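Local coordinates for protein HAT1-interacting factor 1 (Saccharomyces cerevisiae, PDB 4NQ0) that acts as a homodimeric nuclear histone chaperone that binds H3-H4 and H2A-H2B and takes part in chromatin assembly and telomere silencing, at residues A[232-246]-A[255-269]. Sequence-based numbering, arbitrary orientation.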
loop_
_atom_site.group_PDB
_atom_site.type_symbol
_atom_site.label_atom_id
_atom_site.label_comp_id
_atom_site.label_asym_id
_atom_site.label_seq_id
_atom_site.Cartn_x
_atom_site.Cartn_y
_atom_site.Cartn_z
ATOM N N ARG A 232 -2.113 6.911 -10.082
ATOM C CA ARG A 232 -1.580 5.548 -10.173
ATOM C C ARG A 232 -0.365 5.306 -9.275
ATOM O O ARG A 232 -0.232 4.235 -8.681
ATOM C CB ARG A 232 -1.272 5.216 -11.628
ATOM C CG ARG A 232 -2.527 4.811 -12.401
ATOM C CD ARG A 232 -2.523 5.352 -13.817
ATOM N NE ARG A 232 -1.242 5.108 -14.458
ATOM C CZ ARG A 232 -0.643 5.921 -15.322
ATOM N NH1 ARG A 232 -1.186 7.074 -15.689
ATOM N NH2 ARG A 232 0.531 5.568 -15.818
ATOM N N LEU A 233 0.507 6.304 -9.159
ATOM C CA LEU A 233 1.639 6.250 -8.226
ATOM C C LEU A 233 1.134 6.116 -6.794
ATOM O O LEU A 233 1.578 5.248 -6.053
ATOM C CB LEU A 233 2.507 7.514 -8.340
ATOM C CG LEU A 233 3.588 7.721 -7.265
ATOM C CD1 LEU A 233 4.630 6.622 -7.320
ATOM C CD2 LEU A 233 4.259 9.098 -7.390
ATOM N N ARG A 234 0.204 6.989 -6.422
ATOM C CA ARG A 234 -0.326 7.030 -5.069
ATOM C C ARG A 234 -1.125 5.788 -4.727
ATOM O O ARG A 234 -1.101 5.322 -3.588
ATOM C CB ARG A 234 -1.175 8.291 -4.865
ATOM C CG ARG A 234 -0.338 9.569 -4.856
ATOM C CD ARG A 234 -0.866 10.585 -3.862
ATOM N NE ARG A 234 -1.827 11.488 -4.473
ATOM C CZ ARG A 234 -2.662 12.282 -3.807
ATOM N NH1 ARG A 234 -2.695 12.297 -2.477
ATOM N NH2 ARG A 234 -3.488 13.063 -4.492
ATOM N N ILE A 235 -1.828 5.255 -5.712
ATOM C CA ILE A 235 -2.541 3.995 -5.539
ATOM C C ILE A 235 -1.556 2.871 -5.228
ATOM O O ILE A 235 -1.782 2.089 -4.307
ATOM C CB ILE A 235 -3.431 3.660 -6.765
ATOM C CG1 ILE A 235 -4.657 4.577 -6.779
ATOM C CG2 ILE A 235 -3.898 2.204 -6.724
ATOM C CD1 ILE A 235 -5.439 4.558 -8.069
ATOM N N GLY A 236 -0.451 2.813 -5.973
ATOM C CA GLY A 236 0.610 1.845 -5.696
ATOM C C GLY A 236 1.106 1.952 -4.270
ATOM O O GLY A 236 1.220 0.938 -3.568
ATOM N N ASP A 237 1.377 3.188 -3.839
ATOM C CA ASP A 237 1.807 3.487 -2.465
ATOM C C ASP A 237 0.791 2.990 -1.445
ATOM O O ASP A 237 1.161 2.454 -0.396
ATOM C CB ASP A 237 2.023 5.002 -2.263
ATOM C CG ASP A 237 3.303 5.518 -2.904
ATOM O OD1 ASP A 237 4.191 4.714 -3.262
ATOM O OD2 ASP A 237 3.418 6.750 -3.045
ATOM N N VAL A 238 -0.497 3.153 -1.751
ATOM C CA VAL A 238 -1.540 2.685 -0.846
ATOM C C VAL A 238 -1.519 1.165 -0.735
ATOM O O VAL A 238 -1.683 0.614 0.372
ATOM C CB VAL A 238 -2.932 3.167 -1.266
ATOM C CG1 VAL A 238 -4.033 2.450 -0.447
ATOM C CG2 VAL A 238 -3.017 4.689 -1.108
ATOM N N TYR A 239 -1.310 0.488 -1.862
ATOM C CA TYR A 239 -1.281 -0.976 -1.862
ATOM C C TYR A 239 -0.095 -1.496 -1.059
ATOM O O TYR A 239 -0.233 -2.485 -0.338
ATOM C CB TYR A 239 -1.293 -1.557 -3.289
ATOM C CG TYR A 239 -2.674 -1.661 -3.906
ATOM C CD1 TYR A 239 -3.704 -2.324 -3.247
ATOM C CD2 TYR A 239 -2.945 -1.120 -5.157
ATOM C CE1 TYR A 239 -4.970 -2.434 -3.805
ATOM C CE2 TYR A 239 -4.204 -1.219 -5.723
ATOM C CZ TYR A 239 -5.208 -1.870 -5.044
ATOM O OH TYR A 239 -6.435 -1.958 -5.613
ATOM N N ILE A 240 1.059 -0.838 -1.163
ATOM C CA ILE A 240 2.215 -1.191 -0.332
ATOM C C ILE A 240 1.871 -1.057 1.153
ATOM O O ILE A 240 2.173 -1.950 1.950
ATOM C CB ILE A 240 3.480 -0.332 -0.641
ATOM C CG1 ILE A 240 4.010 -0.579 -2.066
ATOM C CG2 ILE A 240 4.586 -0.620 0.379
ATOM C CD1 ILE A 240 4.495 -2.013 -2.348
ATOM N N LEU A 241 1.240 0.045 1.534
ATOM C CA LEU A 241 0.845 0.248 2.933
ATOM C C LEU A 241 -0.147 -0.825 3.382
ATOM O O LEU A 241 -0.009 -1.372 4.462
ATOM C CB LEU A 241 0.202 1.627 3.139
ATOM C CG LEU A 241 0.704 2.520 4.274
ATOM C CD1 LEU A 241 -0.230 3.751 4.384
ATOM C CD2 LEU A 241 0.826 1.810 5.633
ATOM N N MET A 242 -1.153 -1.103 2.560
ATOM C CA MET A 242 -2.086 -2.189 2.845
ATOM C C MET A 242 -1.328 -3.494 3.072
ATOM O O MET A 242 -1.576 -4.196 4.039
ATOM C CB MET A 242 -3.076 -2.371 1.706
ATOM C CG MET A 242 -4.153 -1.319 1.655
ATOM S SD MET A 242 -5.251 -1.700 0.299
ATOM C CE MET A 242 -6.583 -0.563 0.627
ATOM N N GLY A 243 -0.364 -3.778 2.199
ATOM C CA GLY A 243 0.445 -4.977 2.337
ATOM C C GLY A 243 1.223 -5.011 3.636
ATOM O O GLY A 243 1.216 -6.024 4.343
ATOM N N ASP A 244 1.889 -3.903 3.959
ATOM C CA ASP A 244 2.671 -3.811 5.192
ATOM C C ASP A 244 1.796 -4.116 6.396
ATOM O O ASP A 244 2.167 -4.910 7.252
ATOM C CB ASP A 244 3.279 -2.420 5.364
ATOM C CG ASP A 244 4.371 -2.105 4.349
ATOM O OD1 ASP A 244 4.709 -0.909 4.247
ATOM O OD2 ASP A 244 4.905 -3.024 3.673
ATOM N N ILE A 245 0.622 -3.498 6.458
ATOM C CA ILE A 245 -0.303 -3.727 7.581
ATOM C C ILE A 245 -0.751 -5.190 7.650
ATOM O O ILE A 245 -0.731 -5.813 8.714
ATOM C CB ILE A 245 -1.545 -2.827 7.479
ATOM C CG1 ILE A 245 -1.162 -1.359 7.665
ATOM C CG2 ILE A 245 -2.598 -3.227 8.527
ATOM C CD1 ILE A 245 -2.268 -0.385 7.296
ATOM N N GLU A 246 -1.144 -5.738 6.507
ATOM C CA GLU A 246 -1.592 -7.129 6.452
ATOM C C GLU A 246 -0.467 -8.079 6.851
ATOM O O GLU A 246 -0.703 -9.036 7.570
ATOM C CB GLU A 246 -2.135 -7.466 5.063
ATOM C CG GLU A 246 -3.431 -6.744 4.747
ATOM C CD GLU A 246 -3.820 -6.797 3.287
ATOM O OE1 GLU A 246 -2.927 -6.755 2.405
ATOM O OE2 GLU A 246 -5.036 -6.876 3.020
ATOM N N ALA A 255 -1.361 -9.843 2.011
ATOM C CA ALA A 255 -0.207 -8.963 1.865
ATOM C C ALA A 255 0.414 -9.102 0.494
ATOM O O ALA A 255 0.574 -8.108 -0.220
ATOM C CB ALA A 255 0.855 -9.247 2.936
ATOM N N ILE A 256 0.762 -10.334 0.127
ATOM C CA ILE A 256 1.487 -10.583 -1.112
ATOM C C ILE A 256 0.646 -10.114 -2.290
ATOM O O ILE A 256 1.166 -9.492 -3.218
ATOM C CB ILE A 256 1.861 -12.076 -1.290
ATOM C CG1 ILE A 256 2.793 -12.534 -0.172
ATOM C CG2 ILE A 256 2.576 -12.277 -2.614
ATOM C CD1 ILE A 256 2.905 -14.065 -0.013
ATOM N N HIS A 257 -0.657 -10.381 -2.228
ATOM C CA HIS A 257 -1.561 -9.959 -3.282
ATOM C C HIS A 257 -1.536 -8.438 -3.468
ATOM O O HIS A 257 -1.536 -7.941 -4.599
ATOM C CB HIS A 257 -2.979 -10.448 -2.997
ATOM C CG HIS A 257 -4.024 -9.759 -3.807
ATOM N ND1 HIS A 257 -4.221 -10.020 -5.148
ATOM C CD2 HIS A 257 -4.922 -8.800 -3.473
ATOM C CE1 HIS A 257 -5.204 -9.261 -5.600
ATOM N NE2 HIS A 257 -5.645 -8.511 -4.604
ATOM N N HIS A 258 -1.491 -7.696 -2.366
ATOM C CA HIS A 258 -1.439 -6.230 -2.451
ATOM C C HIS A 258 -0.100 -5.690 -2.922
ATOM O O HIS A 258 -0.059 -4.739 -3.708
ATOM C CB HIS A 258 -1.895 -5.590 -1.148
ATOM C CG HIS A 258 -3.377 -5.632 -0.975
ATOM N ND1 HIS A 258 -3.988 -6.064 0.182
ATOM C CD2 HIS A 258 -4.376 -5.347 -1.845
ATOM C CE1 HIS A 258 -5.302 -6.012 0.025
ATOM N NE2 HIS A 258 -5.562 -5.586 -1.199
ATOM N N TYR A 259 0.992 -6.289 -2.466
ATOM C CA TYR A 259 2.326 -5.939 -2.995
ATOM C C TYR A 259 2.413 -6.142 -4.519
ATOM O O TYR A 259 2.995 -5.325 -5.248
ATOM C CB TYR A 259 3.412 -6.762 -2.318
ATOM C CG TYR A 259 3.675 -6.461 -0.853
ATOM C CD1 TYR A 259 3.597 -5.166 -0.341
ATOM C CD2 TYR A 259 4.059 -7.475 0.012
ATOM C CE1 TYR A 259 3.854 -4.899 1.008
ATOM C CE2 TYR A 259 4.335 -7.223 1.346
ATOM C CZ TYR A 259 4.237 -5.934 1.842
ATOM O OH TYR A 259 4.514 -5.689 3.164
ATOM N N LEU A 260 1.833 -7.241 -4.997
ATOM C CA LEU A 260 1.745 -7.493 -6.432
ATOM C C LEU A 260 0.874 -6.488 -7.171
ATOM O O LEU A 260 1.156 -6.179 -8.330
ATOM C CB LEU A 260 1.208 -8.894 -6.711
ATOM C CG LEU A 260 2.156 -10.059 -6.374
ATOM C CD1 LEU A 260 1.365 -11.344 -6.418
ATOM C CD2 LEU A 260 3.343 -10.122 -7.316
ATOM N N LYS A 261 -0.200 -6.029 -6.536
ATOM C CA LYS A 261 -1.036 -4.976 -7.115
ATOM C C LYS A 261 -0.258 -3.666 -7.193
ATOM O O LYS A 261 -0.340 -2.961 -8.192
ATOM C CB LYS A 261 -2.319 -4.756 -6.295
ATOM C CG LYS A 261 -3.329 -5.887 -6.397
ATOM C CD LYS A 261 -4.432 -5.644 -7.426
ATOM C CE LYS A 261 -5.363 -4.523 -6.994
ATOM N NZ LYS A 261 -6.811 -4.854 -7.071
ATOM N N ALA A 262 0.502 -3.354 -6.147
ATOM C CA ALA A 262 1.301 -2.134 -6.120
ATOM C C ALA A 262 2.314 -2.179 -7.255
ATOM O O ALA A 262 2.453 -1.230 -8.016
ATOM C CB ALA A 262 2.018 -1.979 -4.775
ATOM N N LEU A 263 2.986 -3.314 -7.375
ATOM C CA LEU A 263 3.972 -3.533 -8.416
ATOM C C LEU A 263 3.359 -3.305 -9.800
ATOM O O LEU A 263 3.940 -2.619 -10.626
ATOM C CB LEU A 263 4.554 -4.942 -8.266
ATOM C CG LEU A 263 5.766 -5.375 -9.085
ATOM C CD1 LEU A 263 7.038 -4.601 -8.733
ATOM C CD2 LEU A 263 5.983 -6.883 -8.867
ATOM N N GLY A 264 2.177 -3.851 -10.049
ATOM C CA GLY A 264 1.467 -3.586 -11.305
ATOM C C GLY A 264 1.215 -2.105 -11.573
ATOM O O GLY A 264 1.311 -1.650 -12.712
ATOM N N TYR A 265 0.884 -1.345 -10.532
ATOM C CA TYR A 265 0.625 0.084 -10.691
ATOM C C TYR A 265 1.904 0.854 -11.009
ATOM O O TYR A 265 1.908 1.719 -11.876
ATOM C CB TYR A 265 -0.077 0.669 -9.456
ATOM C CG TYR A 265 -1.583 0.558 -9.547
ATOM C CD1 TYR A 265 -2.334 1.545 -10.182
ATOM C CD2 TYR A 265 -2.254 -0.539 -9.027
ATOM C CE1 TYR A 265 -3.702 1.446 -10.282
ATOM C CE2 TYR A 265 -3.629 -0.645 -9.129
ATOM C CZ TYR A 265 -4.343 0.354 -9.766
ATOM O OH TYR A 265 -5.700 0.271 -9.858
ATOM N N TYR A 266 2.989 0.525 -10.322
ATOM C CA TYR A 266 4.263 1.194 -10.581
ATOM C C TYR A 266 4.734 0.935 -12.010
ATOM O O TYR A 266 5.384 1.773 -12.618
ATOM C CB TYR A 266 5.324 0.724 -9.590
ATOM C CG TYR A 266 5.068 1.091 -8.140
ATOM C CD1 TYR A 266 4.547 2.327 -7.788
ATOM C CD2 TYR A 266 5.405 0.216 -7.116
ATOM C CE1 TYR A 266 4.323 2.669 -6.451
ATOM C CE2 TYR A 266 5.195 0.553 -5.789
ATOM C CZ TYR A 266 4.653 1.791 -5.465
ATOM O OH TYR A 266 4.462 2.148 -4.152
ATOM N N LYS A 267 4.390 -0.227 -12.552
ATOM C CA LYS A 267 4.768 -0.578 -13.926
ATOM C C LYS A 267 3.990 0.148 -15.024
ATOM O O LYS A 267 4.368 0.077 -16.189
ATOM C CB LYS A 267 4.673 -2.084 -14.122
ATOM C CG LYS A 267 5.870 -2.821 -13.541
ATOM C CD LYS A 267 5.618 -4.318 -13.545
ATOM C CE LYS A 267 6.908 -5.119 -13.597
ATOM N NZ LYS A 267 6.632 -6.585 -13.378
ATOM N N THR A 268 2.922 0.854 -14.668
ATOM C CA THR A 268 2.234 1.722 -15.631
ATOM C C THR A 268 2.889 3.100 -15.694
ATOM O O THR A 268 2.510 3.939 -16.511
ATOM C CB THR A 268 0.758 1.933 -15.261
ATOM O OG1 THR A 268 0.676 2.730 -14.072
ATOM C CG2 THR A 268 0.039 0.583 -15.057
ATOM N N LEU A 269 3.840 3.343 -14.795
ATOM C CA LEU A 269 4.443 4.663 -14.643
ATOM C C LEU A 269 5.547 4.860 -15.664
ATOM O O LEU A 269 6.283 3.921 -15.982
ATOM C CB LEU A 269 5.022 4.834 -13.232
ATOM C CG LEU A 269 4.221 5.527 -12.125
ATOM C CD1 LEU A 269 2.719 5.614 -12.397
ATOM C CD2 LEU A 269 4.493 4.819 -10.801
#
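D237 OD1 takes a hydrogen bond from Y266 OH at 2.7 Å, on the anti side of the carboxylate, and a salt bridge from K278. The Y266 ring lies between L233, G236, D237 and I240. Two helical turns on, the pattern recurs: Y259 OH donates to the anti lone pair of D244 OD2, 2.7 Å away, with the carboxylate oxygen at the ring edge. G236 and G243 bring bare backbone up to these two rings. The backbones close in here, with CA of G236 only 4.1 Å from CA of A262. This is the antiparallel helical hairpin of a TPR, helix 229-248 against helix 252-266, largely within the predicted second repeat, 229-262; the segment axes come to 7.7 Å at 164°. Along another side of the interface runs an aromatic cluster of Y239, H258 and Y265. Y239 CG is anti to the carbonyl carbon (chi1 -83°), which sets the ring as a knob among H258, K261, A262 and Y265. K261 CB lies over one face of the Y239 ring, and Y239 CE2 meets Y265 CE2 at 3.5 Å. D180 accepts from both Y239 OH and Y265 OH and pairs with K261. An alanine in place of Y239 would probably open a gap between H258 and Y265 and leave D180 without one of its hydroxyl donors. I235 CG2 rests over the centre of the Y265 ring. The H258 ring has M242 SD over one face and H257 over the other. H258 ND1 donates almost straight (172°) to E246 OE1 at 2.6 Å, and its NE2 bonds E182, so both nitrogens fix its rotation. At the far end, R232 NE bonds T268 OG1 in the guanidinium plane, while R232 NH2 pairs with E229 in a salt bridge. The T268 hydroxyl donates to Y265 O.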